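Local coordinates for ABC transporter, substrate binding protein (Aeropyrum pernix, PDB 3EAF) that probably binds a small solute, still unidentified, and delivers it to the membrane components of an ABC transporter, at residues Y177-E189 / C205-A218. Sequence-based numbering, arbitrary orientation.
Sequences YDLPLRATEADAE and CGNTISSCSLLGRA
Asn207 reaches from the loop after one strand to the loop after another, joining two successive beta-alpha units of the Rossmann-like second lobe of a periplasmic-binding-protein fold. Its ND2 donates to Leu179 O at 2.8 Å; that oxygen lies in the plane of the amide, whereas ND2 stands well above the carbonyl plane. The same nitrogen donates to Ser211 OG (3.2 Å), while OD1 accepts from Asp149 N and Ser155 OG, so the amide is locked in rotation and its O and N ends are told apart. A leucine here would probably leave Leu179 O without its donor and Asp149 N without its acceptor. Leu179 has its CG trans to the main-chain nitrogen (chi1 180°), which carries CD2 to Cys205 SG and Leu215 CD2, an apolar patch beside the polar link. Small Ala183 brings its loop against helix 209-218, CB to Ser211 CB at 3.6 Å, and Ala188 CB rests against Leu214 and Ala218 where helices 185-189 and 209-218 cross at -56°. Leu214, longer, extends CD1 over the start of helix 185-189, whose capping box pairs Thr184 with Asp187. Beside Ser211, a water bound to its OG donates to Leu181 O and Thr208 OG1, each at 2.7 Å; that threonine hydroxyl also bonds to Asp19 OD2.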
loop_
_atom_site.group_PDB
_atom_site.type_symbol
_atom_site.label_atom_id
_atom_site.label_comp_id
_atom_site.label_asym_id
_atom_site.label_seq_id
_atom_site.Cartn_x
_atom_site.Cartn_y
_atom_site.Cartn_z
ATOM N N TYR A 177 -16.836 13.880 3.221
ATOM C CA TYR A 177 -17.650 13.773 2.007
ATOM C C TYR A 177 -17.609 12.339 1.497
ATOM O O TYR A 177 -16.533 11.759 1.324
ATOM C CB TYR A 177 -17.181 14.793 0.948
ATOM C CG TYR A 177 -17.223 16.209 1.490
ATOM C CD1 TYR A 177 -18.348 17.010 1.316
ATOM C CD2 TYR A 177 -16.166 16.719 2.245
ATOM C CE1 TYR A 177 -18.403 18.297 1.845
ATOM C CE2 TYR A 177 -16.217 17.993 2.781
ATOM C CZ TYR A 177 -17.336 18.780 2.579
ATOM O OH TYR A 177 -17.381 20.055 3.113
ATOM N N ASP A 178 -18.793 11.776 1.269
ATOM C CA ASP A 178 -18.958 10.351 1.000
ATOM C C ASP A 178 -18.765 10.032 -0.484
ATOM O O ASP A 178 -19.727 9.996 -1.258
ATOM C CB ASP A 178 -20.336 9.880 1.501
ATOM C CG ASP A 178 -20.410 8.372 1.717
ATOM O OD1 ASP A 178 -19.576 7.622 1.163
ATOM O OD2 ASP A 178 -21.321 7.930 2.455
ATOM N N LEU A 179 -17.513 9.804 -0.871
ATOM C CA LEU A 179 -17.201 9.413 -2.240
ATOM C C LEU A 179 -17.115 7.889 -2.318
ATOM O O LEU A 179 -16.243 7.290 -1.683
ATOM C CB LEU A 179 -15.889 10.052 -2.711
ATOM C CG LEU A 179 -15.443 9.710 -4.137
ATOM C CD1 LEU A 179 -16.279 10.447 -5.175
ATOM C CD2 LEU A 179 -13.959 10.025 -4.303
ATOM N N PRO A 180 -18.029 7.259 -3.077
ATOM C CA PRO A 180 -18.035 5.801 -3.164
ATOM C C PRO A 180 -16.748 5.246 -3.769
ATOM O O PRO A 180 -16.141 5.884 -4.634
ATOM C CB PRO A 180 -19.224 5.509 -4.088
ATOM C CG PRO A 180 -20.108 6.721 -3.952
ATOM C CD PRO A 180 -19.119 7.849 -3.875
ATOM N N LEU A 181 -16.339 4.063 -3.313
ATOM C CA LEU A 181 -15.211 3.351 -3.926
ATOM C C LEU A 181 -15.463 3.100 -5.417
ATOM O O LEU A 181 -14.532 3.145 -6.233
ATOM C CB LEU A 181 -14.954 2.027 -3.196
ATOM C CG LEU A 181 -13.761 1.155 -3.621
ATOM C CD1 LEU A 181 -12.429 1.755 -3.140
ATOM C CD2 LEU A 181 -13.938 -0.274 -3.100
ATOM N N ARG A 182 -16.723 2.846 -5.763
ATOM C CA ARG A 182 -17.130 2.611 -7.150
ATOM C C ARG A 182 -17.782 3.861 -7.748
ATOM O O ARG A 182 -18.702 3.763 -8.560
ATOM C CB ARG A 182 -18.106 1.433 -7.232
ATOM C CG ARG A 182 -17.581 0.106 -6.712
ATOM C CD ARG A 182 -18.752 -0.808 -6.346
ATOM N NE ARG A 182 -18.321 -2.042 -5.687
ATOM C CZ ARG A 182 -18.085 -2.168 -4.383
ATOM N NH1 ARG A 182 -18.223 -1.133 -3.561
ATOM N NH2 ARG A 182 -17.698 -3.338 -3.896
ATOM N N ALA A 183 -17.285 5.030 -7.350
ATOM C CA ALA A 183 -17.825 6.317 -7.776
ATOM C C ALA A 183 -18.009 6.445 -9.286
ATOM O O ALA A 183 -17.120 6.103 -10.061
ATOM C CB ALA A 183 -16.930 7.448 -7.273
ATOM N N THR A 184 -19.172 6.950 -9.685
ATOM C CA THR A 184 -19.397 7.386 -11.060
ATOM C C THR A 184 -18.871 8.814 -11.215
ATOM O O THR A 184 -18.528 9.468 -10.223
ATOM C CB THR A 184 -20.898 7.379 -11.411
ATOM O OG1 THR A 184 -21.586 8.320 -10.578
ATOM C CG2 THR A 184 -21.509 5.987 -11.208
ATOM N N GLU A 185 -18.820 9.296 -12.455
ATOM C CA GLU A 185 -18.499 10.694 -12.739
ATOM C C GLU A 185 -19.458 11.646 -12.002
ATOM O O GLU A 185 -19.036 12.669 -11.443
ATOM C CB GLU A 185 -18.549 10.931 -14.251
ATOM C CG GLU A 185 -18.121 12.323 -14.688
ATOM C CD GLU A 185 -18.273 12.531 -16.183
ATOM O OE1 GLU A 185 -19.395 12.361 -16.702
ATOM O OE2 GLU A 185 -17.266 12.869 -16.838
ATOM N N ALA A 186 -20.745 11.287 -11.991
ATOM C CA ALA A 186 -21.769 12.068 -11.307
ATOM C C ALA A 186 -21.539 12.132 -9.797
ATOM O O ALA A 186 -21.732 13.195 -9.191
ATOM C CB ALA A 186 -23.157 11.518 -11.612
ATOM N N ASP A 187 -21.150 11.002 -9.199
ATOM C CA ASP A 187 -20.801 10.946 -7.773
ATOM C C ASP A 187 -19.660 11.901 -7.457
ATOM O O ASP A 187 -19.710 12.624 -6.458
ATOM C CB ASP A 187 -20.368 9.538 -7.351
ATOM C CG ASP A 187 -21.495 8.526 -7.387
ATOM O OD1 ASP A 187 -22.680 8.886 -7.180
ATOM O OD2 ASP A 187 -21.181 7.350 -7.615
ATOM N N ALA A 188 -18.632 11.875 -8.309
ATOM C CA ALA A 188 -17.454 12.731 -8.177
ATOM C C ALA A 188 -17.790 14.216 -8.295
ATOM O O ALA A 188 -17.278 15.033 -7.526
ATOM C CB ALA A 188 -16.398 12.342 -9.210
ATOM N N GLU A 189 -18.632 14.561 -9.267
ATOM C CA GLU A 189 -19.065 15.945 -9.451
ATOM C C GLU A 189 -19.962 16.433 -8.307
ATOM O O GLU A 189 -19.824 17.574 -7.857
ATOM C CB GLU A 189 -19.737 16.143 -10.810
ATOM C CG GLU A 189 -18.759 16.072 -11.984
ATOM C CD GLU A 189 -19.404 16.378 -13.329
ATOM O OE1 GLU A 189 -20.546 16.895 -13.350
ATOM O OE2 GLU A 189 -18.765 16.092 -14.372
ATOM N N CYS A 205 -8.216 12.384 -0.387
ATOM C CA CYS A 205 -9.049 11.289 -0.879
ATOM C C CYS A 205 -8.499 9.922 -0.463
ATOM O O CYS A 205 -7.337 9.618 -0.705
ATOM C CB CYS A 205 -9.248 11.362 -2.395
ATOM S SG CYS A 205 -10.470 10.167 -2.995
ATOM N N GLY A 206 -9.356 9.103 0.146
ATOM C CA GLY A 206 -8.942 7.814 0.695
ATOM C C GLY A 206 -9.237 6.580 -0.142
ATOM O O GLY A 206 -9.033 5.464 0.327
ATOM N N ASN A 207 -9.675 6.778 -1.389
ATOM C CA ASN A 207 -10.056 5.675 -2.279
ATOM C C ASN A 207 -8.956 5.330 -3.301
ATOM O O ASN A 207 -7.891 5.955 -3.310
ATOM C CB ASN A 207 -11.353 6.016 -3.034
ATOM C CG ASN A 207 -12.550 6.220 -2.116
ATOM O OD1 ASN A 207 -12.486 5.983 -0.907
ATOM N ND2 ASN A 207 -13.661 6.659 -2.699
ATOM N N THR A 208 -9.226 4.347 -4.162
ATOM C CA THR A 208 -8.283 3.952 -5.211
ATOM C C THR A 208 -8.296 4.948 -6.373
ATOM O O THR A 208 -9.169 5.821 -6.440
ATOM C CB THR A 208 -8.554 2.517 -5.744
ATOM O OG1 THR A 208 -9.782 2.498 -6.483
ATOM C CG2 THR A 208 -8.635 1.510 -4.596
ATOM N N ILE A 209 -7.341 4.790 -7.290
ATOM C CA ILE A 209 -7.101 5.740 -8.380
ATOM C C ILE A 209 -8.331 6.092 -9.228
ATOM O O ILE A 209 -8.420 7.206 -9.735
ATOM C CB ILE A 209 -5.902 5.283 -9.293
ATOM C CG1 ILE A 209 -5.484 6.403 -10.256
ATOM C CG2 ILE A 209 -6.215 3.957 -10.014
ATOM C CD1 ILE A 209 -4.150 6.176 -10.963
ATOM N N SER A 210 -9.268 5.156 -9.382
ATOM C CA SER A 210 -10.453 5.381 -10.219
ATOM C C SER A 210 -11.307 6.542 -9.720
ATOM O O SER A 210 -11.585 7.470 -10.468
ATOM C CB SER A 210 -11.301 4.106 -10.330
ATOM O OG SER A 210 -10.561 3.089 -10.983
ATOM N N SER A 211 -11.721 6.492 -8.462
ATOM C CA SER A 211 -12.532 7.578 -7.913
ATOM C C SER A 211 -11.709 8.825 -7.575
ATOM O O SER A 211 -12.200 9.940 -7.739
ATOM C CB SER A 211 -13.357 7.107 -6.711
ATOM O OG SER A 211 -12.531 6.594 -5.690
ATOM N N CYS A 212 -10.468 8.643 -7.115
ATOM C CA CYS A 212 -9.568 9.782 -6.862
ATOM C C CYS A 212 -9.396 10.642 -8.105
ATOM O O CYS A 212 -9.469 11.867 -8.037
ATOM C CB CYS A 212 -8.190 9.319 -6.393
ATOM S SG CYS A 212 -8.110 8.747 -4.687
ATOM N N SER A 213 -9.151 9.995 -9.239
ATOM C CA SER A 213 -8.957 10.704 -10.504
ATOM C C SER A 213 -10.234 11.389 -11.005
ATOM O O SER A 213 -10.188 12.534 -11.465
ATOM C CB SER A 213 -8.402 9.758 -11.561
ATOM O OG SER A 213 -7.172 9.210 -11.123
ATOM N N LEU A 214 -11.362 10.693 -10.911
ATOM C CA LEU A 214 -12.660 11.278 -11.240
ATOM C C LEU A 214 -12.932 12.541 -10.416
ATOM O O LEU A 214 -13.457 13.530 -10.937
ATOM C CB LEU A 214 -13.787 10.261 -11.027
ATOM C CG LEU A 214 -13.990 9.160 -12.076
ATOM C CD1 LEU A 214 -15.079 8.225 -11.602
ATOM C CD2 LEU A 214 -14.349 9.731 -13.434
ATOM N N LEU A 215 -12.567 12.491 -9.138
ATOM C CA LEU A 215 -12.736 13.614 -8.216
ATOM C C LEU A 215 -11.829 14.786 -8.586
ATOM O O LEU A 215 -12.283 15.923 -8.645
ATOM C CB LEU A 215 -12.469 13.179 -6.766
ATOM C CG LEU A 215 -12.660 14.242 -5.672
ATOM C CD1 LEU A 215 -14.134 14.588 -5.487
ATOM C CD2 LEU A 215 -12.050 13.770 -4.342
ATOM N N GLY A 216 -10.548 14.511 -8.816
ATOM C CA GLY A 216 -9.615 15.542 -9.269
ATOM C C GLY A 216 -10.084 16.213 -10.545
ATOM O O GLY A 216 -10.018 17.438 -10.672
ATOM N N ARG A 217 -10.560 15.405 -11.494
ATOM C CA ARG A 217 -11.086 15.918 -12.763
ATOM C C ARG A 217 -12.336 16.772 -12.533
ATOM O O ARG A 217 -12.475 17.846 -13.122
ATOM C CB ARG A 217 -11.381 14.769 -13.738
ATOM C CG ARG A 217 -11.855 15.223 -15.116
ATOM C CD ARG A 217 -12.079 14.047 -16.081
ATOM N NE ARG A 217 -10.842 13.526 -16.663
ATOM C CZ ARG A 217 -10.219 14.047 -17.719
ATOM N NH1 ARG A 217 -10.696 15.128 -18.323
ATOM N NH2 ARG A 217 -9.105 13.487 -18.177
ATOM N N ALA A 218 -13.229 16.290 -11.674
ATOM C CA ALA A 218 -14.463 17.012 -11.324
ATOM C C ALA A 218 -14.196 18.338 -10.606
ATOM O O ALA A 218 -14.817 19.357 -10.917
ATOM C CB ALA A 218 -15.365 16.134 -10.489
HETATM O O HOH W 1 -12.015 4.005 -6.117
#